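Local coordinates for beta-porphyranase A (Bacteroides plebeius, PDB 4AW7), which hydrolyses the sulfated red-algal polysaccharide porphyran at its beta-D-galactopyranose-(1->4)-alpha-L-galactopyranose-6-sulfate linkages, yielding mostly a sulfated disaccharide, at residues A517-V530 / L559-D573. Residues are numbered along the deposited sequence; the frame is centred on the assembly and turned at random.
Sequences ASKKPVVKINGTAV and LLKNGDNNVDITFSD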
ATOM      1  N   ALA A 517      -5.720   8.611  25.848  1.00 15.06           N
ATOM      2  CA  ALA A 517      -4.601   7.988  26.519  1.00 14.56           C
ATOM      3  C   ALA A 517      -3.264   8.580  26.034  1.00 15.10           C
ATOM      4  O   ALA A 517      -3.160   9.111  24.908  1.00 16.21           O
ATOM      5  CB  ALA A 517      -4.625   6.481  26.368  1.00 15.39           C
ATOM      6  N   SER A 518      -2.243   8.514  26.892  1.00 14.68           N
ATOM      7  CA  SER A 518      -0.965   9.115  26.556  1.00 15.20           C
ATOM      8  C   SER A 518      -0.343   8.513  25.286  1.00 14.57           C
ATOM      9  O   SER A 518      -0.311   7.292  25.124  1.00 14.37           O
ATOM     10  CB  SER A 518      -0.016   8.893  27.725  1.00 15.47           C
ATOM     11  OG  SER A 518       1.250   9.470  27.462  1.00 17.59           O
ATOM     12  N   LYS A 519       0.210   9.401  24.463  1.00 14.60           N
ATOM     13  CA  LYS A 519       1.024   9.009  23.318  1.00 15.07           C
ATOM     14  C   LYS A 519       2.511   9.354  23.552  1.00 16.12           C
ATOM     15  O   LYS A 519       3.295   9.376  22.582  1.00 17.32           O
ATOM     16  CB  LYS A 519       0.542   9.704  22.063  1.00 14.97           C
ATOM     17  CG  LYS A 519      -0.895   9.360  21.709  1.00 15.49           C
ATOM     18  CD  LYS A 519      -1.335  10.213  20.596  1.00 17.38           C
ATOM     19  CE  LYS A 519      -2.707   9.886  20.082  1.00 16.35           C
ATOM     20  NZ  LYS A 519      -3.822  10.155  21.019  1.00 15.72           N
ATOM     21  N   LYS A 520       2.880   9.562  24.821  1.00 17.15           N
ATOM     22  CA  LYS A 520       4.218  10.050  25.230  1.00 17.97           C
ATOM     23  C   LYS A 520       4.772   9.162  26.298  1.00 17.99           C
ATOM     24  O   LYS A 520       5.023   9.585  27.433  1.00 19.94           O
ATOM     25  CB  LYS A 520       4.119  11.463  25.780  1.00 20.48           C
ATOM     26  CG  LYS A 520       3.866  12.414  24.695  1.00 23.76           C
ATOM     27  CD  LYS A 520       5.173  12.853  24.015  1.00 27.79           C
ATOM     28  CE  LYS A 520       5.764  14.092  24.682  1.00 29.72           C
ATOM     29  NZ  LYS A 520       6.992  14.631  24.013  1.00 33.20           N
ATOM     30  N   PRO A 521       5.010   7.897  25.958  1.00 15.76           N
ATOM     31  CA  PRO A 521       5.702   7.053  26.908  1.00 15.44           C
ATOM     32  C   PRO A 521       7.145   7.528  27.098  1.00 16.52           C
ATOM     33  O   PRO A 521       7.677   8.285  26.273  1.00 15.89           O
ATOM     34  CB  PRO A 521       5.711   5.682  26.230  1.00 15.36           C
ATOM     35  CG  PRO A 521       5.740   6.007  24.761  1.00 14.81           C
ATOM     36  CD  PRO A 521       4.859   7.233  24.647  1.00 15.94           C
ATOM     37  N   VAL A 522       7.750   7.079  28.191  1.00 16.25           N
ATOM     38  CA  VAL A 522       9.191   7.120  28.288  1.00 17.21           C
ATOM     39  C   VAL A 522       9.705   5.982  27.394  1.00 17.05           C
ATOM     40  O   VAL A 522       9.242   4.835  27.500  1.00 17.59           O
ATOM     41  CB  VAL A 522       9.660   6.968  29.741  1.00 17.40           C
ATOM     42  CG1 VAL A 522      11.194   6.766  29.785  1.00 19.47           C
ATOM     43  CG2 VAL A 522       9.198   8.174  30.606  1.00 20.25           C
ATOM     44  N   VAL A 523      10.701   6.300  26.558  1.00 16.04           N
ATOM     45  CA  VAL A 523      11.294   5.315  25.640  1.00 15.77           C
ATOM     46  C   VAL A 523      12.809   5.265  25.890  1.00 14.52           C
ATOM     47  O   VAL A 523      13.462   6.308  25.849  1.00 16.39           O
ATOM     48  CB  VAL A 523      11.036   5.674  24.167  1.00 15.57           C
ATOM     49  CG1 VAL A 523      11.770   4.736  23.186  1.00 15.51           C
ATOM     50  CG2 VAL A 523       9.541   5.701  23.855  1.00 17.05           C
ATOM     51  N   LYS A 524      13.308   4.055  26.117  1.00 15.23           N
ATOM     52  CA  LYS A 524      14.740   3.851  26.322  1.00 15.38           C
ATOM     53  C   LYS A 524      15.278   2.876  25.266  1.00 15.31           C
ATOM     54  O   LYS A 524      14.705   1.800  25.026  1.00 15.15           O
ATOM     55  CB  LYS A 524      14.999   3.303  27.727  1.00 16.44           C
ATOM     56  CG  LYS A 524      14.612   4.273  28.835  1.00 17.57           C
ATOM     57  CD  LYS A 524      14.940   3.765  30.249  1.00 21.69           C
ATOM     58  CE  LYS A 524      14.480   4.797  31.262  1.00 24.49           C
ATOM     59  NZ  LYS A 524      15.093   4.507  32.596  1.00 28.96           N
ATOM     60  N   ILE A 525      16.412   3.272  24.665  1.00 14.36           N
ATOM     61  CA  ILE A 525      17.099   2.444  23.690  1.00 14.35           C
ATOM     62  C   ILE A 525      18.347   1.922  24.433  1.00 13.84           C
ATOM     63  O   ILE A 525      19.229   2.724  24.781  1.00 14.37           O
ATOM     64  CB  ILE A 525      17.531   3.252  22.437  1.00 14.18           C
ATOM     65  CG1 ILE A 525      16.345   4.020  21.828  1.00 14.82           C
ATOM     66  CG2 ILE A 525      18.201   2.364  21.424  1.00 14.77           C
ATOM     67  CD1 ILE A 525      15.146   3.182  21.363  1.00 15.64           C
ATOM     68  N   ASN A 526      18.401   0.628  24.684  1.00 13.58           N
ATOM     69  CA  ASN A 526      19.513   0.074  25.486  1.00 14.59           C
ATOM     70  C   ASN A 526      19.754   0.901  26.741  1.00 15.61           C
ATOM     71  O   ASN A 526      20.911   1.167  27.119  1.00 16.80           O
ATOM     72  CB  ASN A 526      20.770  -0.013  24.616  1.00 14.95           C
ATOM     73  CG  ASN A 526      20.560  -0.941  23.430  1.00 14.75           C
ATOM     74  OD1 ASN A 526      19.974  -2.025  23.583  1.00 14.81           O
ATOM     75  ND2 ASN A 526      21.032  -0.538  22.252  1.00 14.90           N
ATOM     76  N   GLY A 527      18.677   1.280  27.413  1.00 15.13           N
ATOM     77  CA  GLY A 527      18.817   1.988  28.688  1.00 15.69           C
ATOM     78  C   GLY A 527      18.907   3.485  28.641  1.00 16.53           C
ATOM     79  O   GLY A 527      18.803   4.139  29.674  1.00 18.66           O
ATOM     80  N   THR A 528      19.109   4.057  27.458  1.00 15.59           N
ATOM     81  CA  THR A 528      19.206   5.497  27.284  1.00 15.36           C
ATOM     82  C   THR A 528      17.860   6.083  26.852  1.00 15.88           C
ATOM     83  O   THR A 528      17.306   5.736  25.794  1.00 15.50           O
ATOM     84  CB  THR A 528      20.273   5.876  26.240  1.00 15.13           C
ATOM     85  OG1 THR A 528      21.541   5.407  26.712  1.00 17.49           O
ATOM     86  CG2 THR A 528      20.311   7.404  25.988  1.00 17.19           C
ATOM     87  N   ALA A 529      17.316   6.969  27.673  1.00 15.99           N
ATOM     88  CA  ALA A 529      16.050   7.630  27.359  1.00 16.17           C
ATOM     89  C   ALA A 529      16.241   8.560  26.187  1.00 17.32           C
ATOM     90  O   ALA A 529      17.216   9.293  26.100  1.00 18.73           O
ATOM     91  CB  ALA A 529      15.526   8.395  28.607  1.00 16.92           C
ATOM     92  N   VAL A 530      15.282   8.519  25.265  1.00 16.72           N
ATOM     93  CA  VAL A 530      15.258   9.385  24.111  1.00 18.40           C
ATOM     94  C   VAL A 530      13.932  10.157  24.043  1.00 19.47           C
ATOM     95  O   VAL A 530      12.937   9.710  24.566  1.00 20.53           O
ATOM     96  CB  VAL A 530      15.485   8.588  22.811  1.00 18.22           C
ATOM     97  CG1 VAL A 530      16.836   7.879  22.857  1.00 17.78           C
ATOM     98  CG2 VAL A 530      14.368   7.562  22.565  1.00 17.78           C
ATOM     99  N   LEU A 559      23.451   4.840  19.617  1.00 12.52           N
ATOM    100  CA  LEU A 559      22.894   4.092  20.747  1.00 12.34           C
ATOM    101  C   LEU A 559      22.717   2.612  20.479  1.00 12.04           C
ATOM    102  O   LEU A 559      22.546   1.819  21.393  1.00 13.58           O
ATOM    103  CB  LEU A 559      21.542   4.673  21.190  1.00 11.88           C
ATOM    104  CG  LEU A 559      21.583   6.098  21.740  1.00 13.67           C
ATOM    105  CD1 LEU A 559      20.160   6.612  22.021  1.00 15.51           C
ATOM    106  CD2 LEU A 559      22.449   6.184  22.999  1.00 16.14           C
ATOM    107  N   LEU A 560      22.701   2.218  19.203  1.00 11.44           N
ATOM    108  CA  LEU A 560      22.533   0.830  18.848  1.00 11.21           C
ATOM    109  C   LEU A 560      23.869   0.095  18.888  1.00 11.85           C
ATOM    110  O   LEU A 560      24.909   0.629  18.503  1.00 14.10           O
ATOM    111  CB  LEU A 560      21.930   0.675  17.444  1.00 11.82           C
ATOM    112  CG  LEU A 560      20.527   1.215  17.298  1.00 12.15           C
ATOM    113  CD1 LEU A 560      20.078   1.122  15.848  1.00 14.09           C
ATOM    114  CD2 LEU A 560      19.548   0.494  18.228  1.00 15.00           C
ATOM    115  N   LYS A 561      23.784  -1.148  19.288  1.00 11.13           N
ATOM    116  CA  LYS A 561      24.916  -2.074  19.247  1.00 11.50           C
ATOM    117  C   LYS A 561      24.760  -3.105  18.155  1.00 11.47           C
ATOM    118  O   LYS A 561      23.643  -3.407  17.697  1.00 12.15           O
ATOM    119  CB  LYS A 561      25.127  -2.757  20.607  1.00 13.63           C
ATOM    120  CG  LYS A 561      25.422  -1.732  21.743  1.00 16.49           C
ATOM    121  CD  LYS A 561      26.729  -0.910  21.411  1.00 18.80           C
ATOM    122  CE  LYS A 561      27.273  -0.064  22.533  1.00 20.48           C
ATOM    123  NZ  LYS A 561      28.457   0.761  22.063  1.00 17.69           N
ATOM    124  N   ASN A 562      25.863  -3.725  17.754  1.00 11.01           N
ATOM    125  CA  ASN A 562      25.765  -4.833  16.812  1.00 10.64           C
ATOM    126  C   ASN A 562      25.194  -6.069  17.497  1.00 10.75           C
ATOM    127  O   ASN A 562      25.672  -6.462  18.558  1.00 13.53           O
ATOM    128  CB  ASN A 562      27.149  -5.132  16.239  1.00 10.43           C
ATOM    129  CG  ASN A 562      27.661  -4.013  15.384  1.00  9.68           C
ATOM    130  OD1 ASN A 562      26.972  -3.571  14.450  1.00 12.33           O
ATOM    131  ND2 ASN A 562      28.840  -3.480  15.703  1.00 10.23           N
ATOM    132  N   GLY A 563      24.168  -6.661  16.912  1.00 12.31           N
ATOM    133  CA  GLY A 563      23.534  -7.857  17.473  1.00 12.49           C
ATOM    134  C   GLY A 563      22.287  -7.497  18.256  1.00 12.69           C
ATOM    135  O   GLY A 563      21.320  -6.922  17.732  1.00 12.43           O
ATOM    136  N   ASP A 564      22.266  -7.895  19.530  1.00 12.48           N
ATOM    137  CA  ASP A 564      21.086  -7.707  20.401  1.00 12.86           C
ATOM    138  C   ASP A 564      20.894  -6.272  20.837  1.00 13.56           C
ATOM    139  O   ASP A 564      21.841  -5.584  21.183  1.00 14.46           O
ATOM    140  CB  ASP A 564      21.253  -8.532  21.669  1.00 14.63           C
ATOM    141  CG  ASP A 564      21.153 -10.034  21.418  1.00 15.52           C
ATOM    142  OD1 ASP A 564      20.904 -10.574  20.324  1.00 18.47           O
ATOM    143  OD2 ASP A 564      21.331 -10.759  22.442  1.00 24.21           O
ATOM    144  N   ASN A 565      19.648  -5.806  20.777  1.00 12.70           N
ATOM    145  CA  ASN A 565      19.279  -4.507  21.259  1.00 13.54           C
ATOM    146  C   ASN A 565      17.946  -4.640  21.965  1.00 13.47           C
ATOM    147  O   ASN A 565      17.206  -5.589  21.687  1.00 14.90           O
ATOM    148  CB  ASN A 565      19.170  -3.501  20.120  1.00 12.75           C
ATOM    149  CG  ASN A 565      20.522  -3.146  19.513  1.00 11.75           C
ATOM    150  OD1 ASN A 565      21.108  -2.134  19.881  1.00 13.06           O
ATOM    151  ND2 ASN A 565      21.003  -3.971  18.576  1.00 13.01           N
ATOM    152  N   ASN A 566      17.684  -3.724  22.893  1.00 13.43           N
ATOM    153  CA  ASN A 566      16.423  -3.721  23.611  1.00 13.72           C
ATOM    154  C   ASN A 566      15.824  -2.333  23.637  1.00 13.88           C
ATOM    155  O   ASN A 566      16.532  -1.315  23.748  1.00 15.33           O
ATOM    156  CB  ASN A 566      16.613  -4.215  25.043  1.00 15.36           C
ATOM    157  CG  ASN A 566      15.404  -5.004  25.522  1.00 19.47           C
ATOM    158  OD1 ASN A 566      15.234  -6.171  25.149  1.00 23.43           O
ATOM    159  ND2 ASN A 566      14.563  -4.377  26.299  1.00 23.94           N
ATOM    160  N   VAL A 567      14.497  -2.288  23.499  1.00 13.33           N
ATOM    161  CA  VAL A 567      13.747  -1.070  23.645  1.00 13.40           C
ATOM    162  C   VAL A 567      12.770  -1.273  24.802  1.00 14.11           C
ATOM    163  O   VAL A 567      12.073  -2.268  24.821  1.00 14.33           O
ATOM    164  CB  VAL A 567      13.017  -0.711  22.358  1.00 12.71           C
ATOM    165  CG1 VAL A 567      12.243   0.550  22.612  1.00 13.73           C
ATOM    166  CG2 VAL A 567      14.010  -0.537  21.218  1.00 14.33           C
ATOM    167  N   ASP A 568      12.752  -0.345  25.750  1.00 13.96           N
ATOM    168  CA  ASP A 568      11.849  -0.413  26.905  1.00 15.04           C
ATOM    169  C   ASP A 568      11.000   0.817  26.874  1.00 15.44           C
ATOM    170  O   ASP A 568      11.516   1.919  26.716  1.00 17.93           O
ATOM    171  CB  ASP A 568      12.661  -0.565  28.189  1.00 16.19           C
ATOM    172  CG  ASP A 568      13.406  -1.863  28.183  1.00 19.57           C
ATOM    173  OD1 ASP A 568      12.826  -2.902  28.506  1.00 23.44           O
ATOM    174  OD2 ASP A 568      14.586  -1.894  27.754  1.00 28.22           O
ATOM    175  N   ILE A 569       9.675   0.658  27.041  1.00 15.69           N
ATOM    176  CA  ILE A 569       8.803   1.827  27.019  1.00 15.52           C
ATOM    177  C   ILE A 569       7.814   1.761  28.201  1.00 15.64           C
ATOM    178  O   ILE A 569       7.370   0.681  28.565  1.00 16.32           O
ATOM    179  CB  ILE A 569       8.097   2.057  25.655  1.00 16.74           C
ATOM    180  CG1 ILE A 569       7.047   1.010  25.392  1.00 18.07           C
ATOM    181  CG2 ILE A 569       9.097   2.084  24.518  1.00 17.91           C
ATOM    182  CD1 ILE A 569       6.256   1.310  24.092  1.00 19.01           C
ATOM    183  N   THR A 570       7.507   2.925  28.748  1.00 15.77           N
ATOM    184  CA  THR A 570       6.596   2.997  29.893  1.00 16.43           C
ATOM    185  C   THR A 570       5.606   4.133  29.682  1.00 15.65           C
ATOM    186  O   THR A 570       5.981   5.280  29.499  1.00 17.23           O
ATOM    187  CB  THR A 570       7.358   3.131  31.244  1.00 16.85           C
ATOM    188  OG1 THR A 570       8.371   2.125  31.323  1.00 20.19           O
ATOM    189  CG2 THR A 570       6.349   2.951  32.408  1.00 20.41           C
ATOM    190  N   PHE A 571       4.314   3.791  29.742  1.00 16.18           N
ATOM    191  CA  PHE A 571       3.240   4.762  29.709  1.00 15.74           C
ATOM    192  C   PHE A 571       2.810   5.047  31.150  1.00 16.46           C
ATOM    193  O   PHE A 571       2.786   4.132  31.974  1.00 17.60           O
ATOM    194  CB  PHE A 571       2.036   4.231  28.914  1.00 15.39           C
ATOM    195  CG  PHE A 571       2.338   3.944  27.463  1.00 15.20           C
ATOM    196  CD1 PHE A 571       2.970   2.772  27.081  1.00 13.95           C
ATOM    197  CD2 PHE A 571       2.031   4.887  26.507  1.00 14.29           C
ATOM    198  CE1 PHE A 571       3.264   2.510  25.743  1.00 13.62           C
ATOM    199  CE2 PHE A 571       2.323   4.619  25.125  1.00 13.61           C
ATOM    200  CZ  PHE A 571       2.935   3.459  24.795  1.00 13.34           C
ATOM    201  N   SER A 572       2.380   6.266  31.370  1.00 16.88           N
ATOM    202  CA  SER A 572       1.943   6.673  32.719  1.00 17.92           C
ATOM    203  C   SER A 572       0.519   6.229  33.047  1.00 18.30           C
ATOM    204  O   SER A 572       0.101   6.261  34.237  1.00 19.87           O
ATOM    205  CB  SER A 572       2.073   8.170  32.821  1.00 19.52           C
ATOM    206  OG  SER A 572       1.255   8.849  31.914  1.00 21.77           O
ATOM    207  N   ASP A 573      -0.221   5.829  32.013  1.00 18.02           N
ATOM    208  CA  ASP A 573      -1.617   5.417  32.140  1.00 17.01           C
ATOM    209  C   ASP A 573      -1.843   4.031  31.573  1.00 17.25           C
ATOM    210  O   ASP A 573      -1.016   3.510  30.819  1.00 17.47           O
ATOM    211  CB  ASP A 573      -2.531   6.482  31.517  1.00 16.27           C
ATOM    212  CG  ASP A 573      -2.216   6.785  30.049  1.00 16.10           C
ATOM    213  OD1 ASP A 573      -1.218   6.283  29.524  1.00 17.15           O
ATOM    214  OD2 ASP A 573      -2.950   7.609  29.439  1.00 18.78           O
TER
HETATM  215  O   HOH W   1       2.973   8.029  29.146  1.00 20.43           O
HETATM  216  O   HOH W   2      16.183  -0.114  26.899  1.00 18.84           O
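Val523 and Ile569 lie side by side on the buried face of an antiparallel strand pair, 522-525 against 563-570, with Val523 CG2 3.7 Å from Ile569 CG2. Ile525 rests CD1 on both methyls of Val567 and CG2 on Leu560 CD2. The beta-branched Val523, Ile525, Val567 and Ile569 suit extended strands, and their methyls face strands 503-514 and 577-589, where Leu507 and Met581 continue the apolar packing of a beta-sandwich. Pro521 closes one end: its CB stands 3.6 Å from the Phe571 ring centroid, 9° off the normal, a CH-pi contact. At the other end Leu559 CD1 meets Val530 CG1. Val522 with Thr570 and Lys524 with Asp568 are the hydrogen-bonded pairs, each closed by two backbone bonds; their side chains lie on the outer face, where polar groups can meet solvent.

Asn526, first inner residue of a type I' hairpin turn, accepts the positive phi (47°) that asparagine tolerates well; Gly527 follows because a CB there would strike Asn526 O. Asn526 N extends the ladder to Asn566 O, and OD1 replaces a backbone carbonyl as acceptor for Asn566 N. With chi1 -62° CG lies anti to the carbonyl carbon, carrying the amide to loop 559-562 and Asn565: ND2 donates nearly in its own plane to Leu559 O and Asn565 OD1, both at 2.9 Å. Asn565 OD1 also takes Lys561 N, bracing the loop. Beyond Pro521 and Phe571, Asp573 OD2 receives Ser518 N on its syn lone pair (2.8 Å), and OD1 is salt-bridged to Arg513. Apolar packing thus joins the sandwich layers, while side-chain amides and a carboxylate extend the hydrogen bonding beyond the regular ladder.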